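Local coordinates for protein putative cellulase CEL6 (Mycobacterium tuberculosis, PDB 1UP3) that probably hydrolyses internal beta-1,4-glycosidic bonds of cellulose as a family 6 endoglucanase, at residues H161-N175 with I199-G211. Residues are numbered along the deposited sequence; the frame is centred on the assembly and turned at random.
Sequences HSRWLSAEAMAARLN and IGYGEAISGLTNG. With BGC (beta-D-glucopyranose), chain B; BGC (beta-D-glucopyranose), chain C.
The Y201 ring is sandwiched: S162 CA sits over the centre of one face, a CH-pi contact 3.5 Å from the centroid and 7° off the normal, while CD1 of I205, one helical turn on, lies against the rim of the opposite face. At the ring edge OH donates to L165 O (2.6 Å), meeting this oxygen from above the carbonyl plane, and also accepts from a water that takes the backbone N-H groups of H161 and L165. With CG anti to the backbone N (chi1 -175°), the ring reaches into the 161-166 loop and ties its backbone to helix 195-208. The H161 ring has W164 CB over one face; at its edge ND1 accepts from R163 N, and NE2 donates almost straight to O3 of the chain B glucose (2.9 Å). W164 lays one face against that sugar. Helices 167-176 and 195-208 follow successive parallel strands, 153-158 and 184-187, of the distorted seven-stranded alpha/beta barrel of family 6; their segments 167-175 and 199-208 cross at -49°. A167 is a knob in the hole of Y201, A204, I205 and L208. A171 CB presses tightly on L208 CB (3.5 Å), and the side chains of L174 and I205 cross at about a right angle, CD1 against CG2, both touching F185 of strand 184-187. At the far end N175 ND2 donates to L208 O (3.1 Å), the acceptor lying in its amide plane, while OD1 rests against T209 CG2.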
loop_
_atom_site.group_PDB
_atom_site.type_symbol
_atom_site.label_atom_id
_atom_site.label_comp_id
_atom_site.label_asym_id
_atom_site.label_seq_id
_atom_site.Cartn_x
_atom_site.Cartn_y
_atom_site.Cartn_z
ATOM N N HIS A 161 -6.261 9.624 -1.511
ATOM C CA HIS A 161 -5.385 10.727 -1.081
ATOM C C HIS A 161 -6.135 12.032 -1.093
ATOM O O HIS A 161 -7.260 12.093 -1.560
ATOM C CB HIS A 161 -4.090 10.773 -1.910
ATOM C CG HIS A 161 -4.296 11.025 -3.358
ATOM N ND1 HIS A 161 -4.830 12.207 -3.845
ATOM C CD2 HIS A 161 -4.040 10.244 -4.440
ATOM C CE1 HIS A 161 -4.897 12.125 -5.163
ATOM N NE2 HIS A 161 -4.440 10.939 -5.548
ATOM N N SER A 162 -5.488 13.066 -0.571
ATOM C CA SER A 162 -6.122 14.354 -0.311
ATOM C C SER A 162 -6.559 15.112 -1.562
ATOM O O SER A 162 -7.223 16.135 -1.410
ATOM C CB SER A 162 -5.160 15.212 0.505
ATOM O OG SER A 162 -3.985 15.438 -0.263
ATOM N N ARG A 163 -6.189 14.669 -2.771
ATOM C CA ARG A 163 -6.603 15.329 -4.017
ATOM C C ARG A 163 -7.461 14.408 -4.903
ATOM O O ARG A 163 -7.595 14.626 -6.100
ATOM C CB ARG A 163 -5.406 15.852 -4.799
ATOM C CG ARG A 163 -4.541 16.743 -3.994
ATOM C CD ARG A 163 -4.627 18.215 -4.248
ATOM N NE ARG A 163 -3.555 18.858 -3.465
ATOM C CZ ARG A 163 -2.416 19.369 -3.962
ATOM N NH1 ARG A 163 -2.145 19.394 -5.273
ATOM N NH2 ARG A 163 -1.538 19.903 -3.140
ATOM N N TRP A 164 -8.018 13.375 -4.294
ATOM C CA TRP A 164 -8.817 12.394 -5.017
ATOM C C TRP A 164 -10.269 12.605 -4.606
ATOM O O TRP A 164 -10.891 13.558 -5.105
ATOM C CB TRP A 164 -8.275 10.980 -4.803
ATOM C CG TRP A 164 -8.691 10.023 -5.858
ATOM C CD1 TRP A 164 -9.769 10.127 -6.713
ATOM C CD2 TRP A 164 -8.026 8.813 -6.213
ATOM N NE1 TRP A 164 -9.801 9.047 -7.565
ATOM C CE2 TRP A 164 -8.748 8.226 -7.278
ATOM C CE3 TRP A 164 -6.881 8.157 -5.735
ATOM C CZ2 TRP A 164 -8.359 7.010 -7.855
ATOM C CZ3 TRP A 164 -6.522 6.954 -6.296
ATOM C CH2 TRP A 164 -7.257 6.399 -7.340
ATOM N N LEU A 165 -10.858 11.764 -3.760
ATOM C CA LEU A 165 -12.220 12.031 -3.274
ATOM C C LEU A 165 -12.143 13.000 -2.110
ATOM O O LEU A 165 -11.124 13.127 -1.453
ATOM C CB LEU A 165 -12.928 10.747 -2.824
ATOM C CG LEU A 165 -13.068 9.595 -3.786
ATOM C CD1 LEU A 165 -14.003 8.569 -3.146
ATOM C CD2 LEU A 165 -13.588 10.098 -5.098
ATOM N N SER A 166 -13.246 13.683 -1.819
ATOM C CA SER A 166 -13.334 14.434 -0.601
ATOM C C SER A 166 -13.325 13.557 0.651
ATOM O O SER A 166 -13.616 12.354 0.590
ATOM C CB SER A 166 -14.589 15.287 -0.584
ATOM O OG SER A 166 -15.705 14.455 -0.346
ATOM N N ALA A 167 -12.972 14.168 1.772
ATOM C CA ALA A 167 -12.974 13.471 3.068
ATOM C C ALA A 167 -14.362 12.893 3.339
ATOM O O ALA A 167 -14.485 11.746 3.783
ATOM C CB ALA A 167 -12.543 14.363 4.203
ATOM N N GLU A 168 -15.403 13.663 3.034
ATOM C CA GLU A 168 -16.771 13.217 3.270
ATOM C C GLU A 168 -17.137 12.027 2.378
ATOM O O GLU A 168 -17.746 11.026 2.837
ATOM C CB GLU A 168 -17.710 14.404 3.029
ATOM C CG GLU A 168 -17.533 15.571 4.024
ATOM C CD GLU A 168 -16.364 16.585 3.772
ATOM O OE1 GLU A 168 -15.556 16.478 2.755
ATOM O OE2 GLU A 168 -16.260 17.566 4.610
ATOM N N ALA A 169 -16.783 12.099 1.105
ATOM C CA ALA A 169 -17.074 11.047 0.161
ATOM C C ALA A 169 -16.327 9.736 0.542
ATOM O O ALA A 169 -16.924 8.640 0.534
ATOM C CB ALA A 169 -16.716 11.477 -1.250
ATOM N N MET A 170 -15.069 9.872 0.917
ATOM C CA MET A 170 -14.279 8.686 1.242
ATOM C C MET A 170 -14.734 8.130 2.599
ATOM O O MET A 170 -14.825 6.905 2.769
ATOM C CB MET A 170 -12.794 8.987 1.169
ATOM C CG MET A 170 -11.910 7.770 1.409
ATOM S SD MET A 170 -12.324 6.283 0.466
ATOM C CE MET A 170 -11.484 6.609 -1.037
ATOM N N ALA A 171 -15.053 8.982 3.565
ATOM C CA ALA A 171 -15.523 8.478 4.852
ATOM C C ALA A 171 -16.801 7.673 4.660
ATOM O O ALA A 171 -17.005 6.672 5.345
ATOM C CB ALA A 171 -15.764 9.617 5.833
ATOM N N ALA A 172 -17.691 8.118 3.780
ATOM C CA ALA A 172 -18.915 7.372 3.514
ATOM C C ALA A 172 -18.620 5.962 3.019
ATOM O O ALA A 172 -19.270 4.981 3.454
ATOM C CB ALA A 172 -19.791 8.093 2.519
ATOM N N ARG A 173 -17.679 5.843 2.098
ATOM C CA ARG A 173 -17.294 4.546 1.564
ATOM C C ARG A 173 -16.630 3.703 2.641
ATOM O O ARG A 173 -16.890 2.498 2.730
ATOM C CB ARG A 173 -16.413 4.705 0.339
ATOM C CG ARG A 173 -17.123 5.395 -0.798
ATOM C CD ARG A 173 -16.314 5.591 -2.057
ATOM N NE ARG A 173 -17.053 6.489 -2.935
ATOM C CZ ARG A 173 -16.834 6.676 -4.212
ATOM N NH1 ARG A 173 -15.880 6.027 -4.864
ATOM N NH2 ARG A 173 -17.586 7.556 -4.861
ATOM N N LEU A 174 -15.737 4.289 3.430
ATOM C CA LEU A 174 -15.075 3.519 4.514
ATOM C C LEU A 174 -16.099 3.016 5.525
ATOM O O LEU A 174 -16.004 1.884 6.002
ATOM C CB LEU A 174 -14.053 4.406 5.224
ATOM C CG LEU A 174 -12.788 4.684 4.407
ATOM C CD1 LEU A 174 -11.994 5.807 5.065
ATOM C CD2 LEU A 174 -11.899 3.451 4.319
ATOM N N ASN A 175 -17.088 3.857 5.840
ATOM C CA ASN A 175 -18.109 3.457 6.799
ATOM C C ASN A 175 -18.920 2.305 6.234
ATOM O O ASN A 175 -19.219 1.364 6.973
ATOM C CB ASN A 175 -18.960 4.660 7.229
ATOM C CG ASN A 175 -18.216 5.561 8.199
ATOM O OD1 ASN A 175 -17.373 5.096 9.013
ATOM N ND2 ASN A 175 -18.510 6.858 8.134
ATOM N N ILE A 199 -1.843 14.351 6.573
ATOM C CA ILE A 199 -2.294 14.357 7.985
ATOM C C ILE A 199 -3.578 15.161 8.119
ATOM O O ILE A 199 -4.540 14.748 8.787
ATOM C CB ILE A 199 -1.191 14.915 8.927
ATOM C CG1 ILE A 199 -0.035 13.903 9.047
ATOM C CG2 ILE A 199 -1.752 15.256 10.301
ATOM C CD1 ILE A 199 1.205 14.482 9.709
ATOM N N GLY A 200 -3.635 16.334 7.488
ATOM C CA GLY A 200 -4.860 17.101 7.563
ATOM C C GLY A 200 -6.070 16.336 7.024
ATOM O O GLY A 200 -7.183 16.407 7.580
ATOM N N TYR A 201 -5.857 15.640 5.913
ATOM C CA TYR A 201 -6.914 14.850 5.278
ATOM C C TYR A 201 -7.295 13.649 6.139
ATOM O O TYR A 201 -8.503 13.384 6.350
ATOM C CB TYR A 201 -6.419 14.419 3.904
ATOM C CG TYR A 201 -7.392 13.690 3.007
ATOM C CD1 TYR A 201 -8.514 14.335 2.473
ATOM C CD2 TYR A 201 -7.158 12.379 2.635
ATOM C CE1 TYR A 201 -9.373 13.700 1.604
ATOM C CE2 TYR A 201 -8.023 11.721 1.803
ATOM C CZ TYR A 201 -9.116 12.384 1.255
ATOM O OH TYR A 201 -9.954 11.670 0.417
ATOM N N GLY A 202 -6.280 12.970 6.670
ATOM C CA GLY A 202 -6.474 11.832 7.550
ATOM C C GLY A 202 -7.227 12.178 8.828
ATOM O O GLY A 202 -8.105 11.450 9.283
ATOM N N GLU A 203 -6.874 13.299 9.438
ATOM C CA GLU A 203 -7.570 13.695 10.642
ATOM C C GLU A 203 -9.028 14.003 10.331
ATOM O O GLU A 203 -9.883 13.735 11.164
ATOM C CB GLU A 203 -6.858 14.884 11.303
ATOM C CG GLU A 203 -5.461 14.532 11.850
ATOM C CD GLU A 203 -5.419 13.422 12.876
ATOM O OE1 GLU A 203 -6.252 13.464 13.819
ATOM O OE2 GLU A 203 -4.528 12.515 12.779
ATOM N N ALA A 204 -9.313 14.569 9.161
ATOM C CA ALA A 204 -10.692 14.849 8.743
ATOM C C ALA A 204 -11.480 13.557 8.572
ATOM O O ALA A 204 -12.605 13.418 9.110
ATOM C CB ALA A 204 -10.724 15.657 7.489
ATOM N N ILE A 205 -10.867 12.580 7.928
ATOM C CA ILE A 205 -11.544 11.304 7.703
ATOM C C ILE A 205 -11.725 10.596 9.043
ATOM O O ILE A 205 -12.773 10.006 9.290
ATOM C CB ILE A 205 -10.825 10.433 6.674
ATOM C CG1 ILE A 205 -10.903 11.072 5.273
ATOM C CG2 ILE A 205 -11.358 8.980 6.682
ATOM C CD1 ILE A 205 -10.170 10.305 4.200
ATOM N N SER A 206 -10.713 10.646 9.894
ATOM C CA SER A 206 -10.793 10.060 11.224
ATOM C C SER A 206 -12.014 10.598 11.984
ATOM O O SER A 206 -12.771 9.841 12.583
ATOM C CB SER A 206 -9.520 10.312 12.007
ATOM O OG SER A 206 -9.602 9.762 13.320
ATOM N N GLY A 207 -12.237 11.908 11.918
ATOM C CA GLY A 207 -13.390 12.526 12.543
ATOM C C GLY A 207 -14.725 12.028 12.036
ATOM O O GLY A 207 -15.709 11.992 12.793
ATOM N N LEU A 208 -14.773 11.651 10.771
ATOM C CA LEU A 208 -15.987 11.168 10.107
ATOM C C LEU A 208 -16.164 9.654 10.157
ATOM O O LEU A 208 -17.161 9.133 9.667
ATOM C CB LEU A 208 -15.982 11.642 8.650
ATOM C CG LEU A 208 -16.027 13.153 8.459
ATOM C CD1 LEU A 208 -15.719 13.537 7.017
ATOM C CD2 LEU A 208 -17.385 13.720 8.897
ATOM N N THR A 209 -15.231 8.948 10.778
ATOM C CA THR A 209 -15.262 7.491 10.919
ATOM C C THR A 209 -15.062 7.077 12.367
ATOM O O THR A 209 -14.375 6.088 12.652
ATOM C CB THR A 209 -14.168 6.826 10.065
ATOM O OG1 THR A 209 -12.885 7.436 10.360
ATOM C CG2 THR A 209 -14.411 7.068 8.614
ATOM N N ASN A 210 -15.571 7.881 13.283
ATOM C CA ASN A 210 -15.538 7.534 14.721
ATOM C C ASN A 210 -14.145 7.297 15.278
ATOM O O ASN A 210 -13.935 6.464 16.142
ATOM C CB ASN A 210 -16.443 6.328 14.991
ATOM C CG ASN A 210 -16.871 6.225 16.456
ATOM O OD1 ASN A 210 -17.343 7.205 17.051
ATOM N ND2 ASN A 210 -16.691 5.028 17.050
ATOM N N GLY A 211 -13.180 8.063 14.795
ATOM C CA GLY A 211 -11.838 8.054 15.355
ATOM C C GLY A 211 -10.905 7.000 14.812
ATOM O O GLY A 211 -9.952 6.611 15.503
HETATM C C2 BGC B . -5.931 11.131 -8.838
HETATM C C3 BGC B . -4.973 10.050 -9.277
HETATM C C4 BGC B . -5.686 8.849 -9.909
HETATM C C5 BGC B . -6.727 9.300 -10.965
HETATM C C6 BGC B . -7.589 8.119 -11.422
HETATM C C1 BGC B . -6.873 11.440 -9.991
HETATM O O2 BGC B . -5.182 12.275 -8.442
HETATM O O3 BGC B . -4.156 9.666 -8.166
HETATM O O4 BGC B . -4.770 8.050 -10.568
HETATM O O5 BGC B . -7.546 10.243 -10.349
HETATM O O6 BGC B . -8.423 8.591 -12.476
HETATM C C2 BGC C . -3.856 5.833 -10.851
HETATM C C3 BGC C . -3.390 4.599 -10.092
HETATM C C4 BGC C . -2.385 4.984 -9.006
HETATM C C5 BGC C . -2.992 6.118 -8.152
HETATM C C6 BGC C . -1.976 6.669 -7.143
HETATM C C1 BGC C . -4.393 6.880 -9.868
HETATM O O2 BGC C . -4.821 5.493 -11.864
HETATM O O3 BGC C . -2.840 3.622 -10.963
HETATM O O4 BGC C . -2.045 3.878 -8.162
HETATM O O5 BGC C . -3.387 7.224 -8.948
HETATM O O6 BGC C . -2.574 7.650 -6.317
HETATM O O HOH W 1 -9.464 9.843 -1.700
#